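Trehalose synthase regulatory protein (Candida albicans, PDB 5HUS) probably serves as a regulatory subunit of the trehalose synthase complex, its C-terminal domain having the HAD-type fold of trehalose-phosphatases. Local coordinates at residues A[107-111]-A[218-222]. Numbering follows the deposited sequence.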
loop_
_atom_site.group_PDB
_atom_site.type_symbol
_atom_site.label_atom_id
_atom_site.label_comp_id
_atom_site.label_asym_id
_atom_site.label_seq_id
_atom_site.Cartn_x
_atom_site.Cartn_y
_atom_site.Cartn_z
ATOM N N ALA A 107 15.344 -8.984 -6.175
ATOM C CA ALA A 107 14.927 -9.142 -7.572
ATOM C C ALA A 107 15.353 -7.956 -8.426
ATOM O O ALA A 107 15.329 -6.815 -7.970
ATOM C CB ALA A 107 13.425 -9.330 -7.659
ATOM N N LYS A 108 15.731 -8.231 -9.671
ATOM C CA LYS A 108 16.110 -7.175 -10.607
ATOM C C LYS A 108 14.890 -6.625 -11.337
ATOM O O LYS A 108 14.904 -5.502 -11.831
ATOM C CB LYS A 108 17.125 -7.689 -11.632
ATOM C CG LYS A 108 18.369 -8.327 -11.045
ATOM C CD LYS A 108 19.398 -8.598 -12.138
ATOM C CE LYS A 108 19.945 -10.016 -12.065
ATOM N NZ LYS A 108 20.641 -10.295 -10.777
ATOM N N ASN A 109 13.836 -7.428 -11.403
ATOM C CA ASN A 109 12.672 -7.088 -12.208
ATOM C C ASN A 109 11.393 -6.959 -11.396
ATOM O O ASN A 109 11.246 -7.584 -10.351
ATOM C CB ASN A 109 12.479 -8.137 -13.301
ATOM C CG ASN A 109 13.579 -8.100 -14.331
ATOM O OD1 ASN A 109 14.010 -7.026 -14.753
ATOM N ND2 ASN A 109 14.051 -9.271 -14.737
ATOM N N TRP A 110 10.469 -6.143 -11.891
ATOM C CA TRP A 110 9.155 -6.028 -11.281
ATOM C C TRP A 110 8.234 -7.129 -11.751
ATOM O O TRP A 110 8.238 -7.509 -12.927
ATOM C CB TRP A 110 8.502 -4.682 -11.604
ATOM C CG TRP A 110 9.190 -3.492 -11.036
ATOM C CD1 TRP A 110 10.204 -2.779 -11.610
ATOM C CD2 TRP A 110 8.896 -2.844 -9.792
ATOM N NE1 TRP A 110 10.570 -1.735 -10.792
ATOM C CE2 TRP A 110 9.779 -1.752 -9.671
ATOM C CE3 TRP A 110 7.972 -3.084 -8.768
ATOM C CZ2 TRP A 110 9.768 -0.900 -8.566
ATOM C CZ3 TRP A 110 7.962 -2.239 -7.669
ATOM C CH2 TRP A 110 8.858 -1.159 -7.576
ATOM N N ILE A 111 7.434 -7.620 -10.818
ATOM C CA ILE A 111 6.307 -8.480 -11.120
ATOM C C ILE A 111 5.084 -7.621 -11.363
ATOM O O ILE A 111 4.774 -6.737 -10.567
ATOM C CB ILE A 111 6.008 -9.447 -9.974
ATOM C CG1 ILE A 111 7.178 -10.407 -9.763
ATOM C CG2 ILE A 111 4.701 -10.199 -10.241
ATOM C CD1 ILE A 111 7.094 -11.163 -8.457
ATOM N N GLN A 218 10.437 -16.215 -8.463
ATOM C CA GLN A 218 9.741 -15.241 -9.287
ATOM C C GLN A 218 9.114 -15.864 -10.522
ATOM O O GLN A 218 7.991 -15.522 -10.890
ATOM C CB GLN A 218 10.707 -14.135 -9.698
ATOM C CG GLN A 218 10.061 -12.977 -10.416
ATOM C CD GLN A 218 10.724 -11.668 -10.061
ATOM O OE1 GLN A 218 11.126 -11.457 -8.914
ATOM N NE2 GLN A 218 10.852 -10.783 -11.041
ATOM N N LYS A 219 9.844 -16.778 -11.155
ATOM C CA LYS A 219 9.358 -17.413 -12.374
ATOM C C LYS A 219 8.048 -18.145 -12.122
ATOM O O LYS A 219 7.143 -18.107 -12.952
ATOM C CB LYS A 219 10.408 -18.370 -12.942
ATOM C CG LYS A 219 11.623 -17.660 -13.527
ATOM C CD LYS A 219 12.437 -18.584 -14.421
ATOM C CE LYS A 219 13.615 -17.852 -15.050
ATOM N NZ LYS A 219 13.189 -16.675 -15.864
ATOM N N TYR A 220 7.936 -18.794 -10.967
ATOM C CA TYR A 220 6.697 -19.479 -10.617
ATOM C C TYR A 220 5.560 -18.476 -10.466
ATOM O O TYR A 220 4.468 -18.679 -10.994
ATOM C CB TYR A 220 6.863 -20.288 -9.326
ATOM C CG TYR A 220 5.574 -20.906 -8.831
ATOM C CD1 TYR A 220 5.184 -22.171 -9.249
ATOM C CD2 TYR A 220 4.748 -20.224 -7.944
ATOM C CE1 TYR A 220 4.004 -22.738 -8.799
ATOM C CE2 TYR A 220 3.570 -20.781 -7.492
ATOM C CZ TYR A 220 3.202 -22.039 -7.919
ATOM O OH TYR A 220 2.025 -22.586 -7.464
ATOM N N VAL A 221 5.826 -17.393 -9.742
ATOM C CA VAL A 221 4.823 -16.363 -9.515
ATOM C C VAL A 221 4.344 -15.755 -10.834
ATOM O O VAL A 221 3.140 -15.618 -11.062
ATOM C CB VAL A 221 5.365 -15.245 -8.604
ATOM C CG1 VAL A 221 4.356 -14.111 -8.490
ATOM C CG2 VAL A 221 5.698 -15.805 -7.235
ATOM N N VAL A 222 5.287 -15.399 -11.701
ATOM C CA VAL A 222 4.941 -14.804 -12.987
ATOM C C VAL A 222 4.128 -15.785 -13.833
ATOM O O VAL A 222 3.089 -15.419 -14.385
ATOM C CB VAL A 222 6.205 -14.346 -13.751
ATOM C CG1 VAL A 222 5.844 -13.872 -15.151
ATOM C CG2 VAL A 222 6.911 -13.236 -12.976
HETATM O O HOH W 1 10.128 -9.061 -8.228
#
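At the edge of the HAD-type core sheet, the loop that leads into the outermost strand 111-112 packs against the short helix 218-223, with Gln-218 reaching across to Ala-107, Asn-109 and Ile-111. The contact joins the end of the sheet to the helical segment that follows helix 200-213; Ile-111 itself pairs through its backbone with Val-102 of the neighbouring strand. Gln-218 suits this place because its long, flexible chain lets an amide in the first turn of the helix reach a backbone carbonyl of the loop. CG lies anti to the backbone N (chi1 -173°), which sends the chain out from the helix before it bends at chi2. NE2 then donates to Asn-109 O over 3.3 Å, a rather long bond with an N-H...O angle of 153°. The donor sits well above the carbonyl plane, 63° out of it, so the bond does not follow a lone pair. A water lies 2.8 Å from Asn-109 O and 2.7 Å from Gln-218 OE1, within hydrogen-bonding distance of both. NE2 meets the carbonyl directly and OE1 probably through the water, which would help hold the amide's rotation. Ala-107 suits the oxygen end, since its small methyl CB can come within 3.4 Å of Gln-218 OE1. Ile-111 provides the apolar side: its CG1-CD1 arm lies antiparallel alongside the Gln-218 chain, and CG1 lies 3.8 Å from Gln-218 CD. Leu-104 touches both side chains. The same arm, the longer branch of an isoleucine, can span both Gln-218 and Val-221, which is backed by Leu-207 and Cys-211 of helix 200-213 and places its CG1 4.0 Å from Ile-111 CD1, while Val-222 CG2 lies 4.3 Å from Ile-111 CG1.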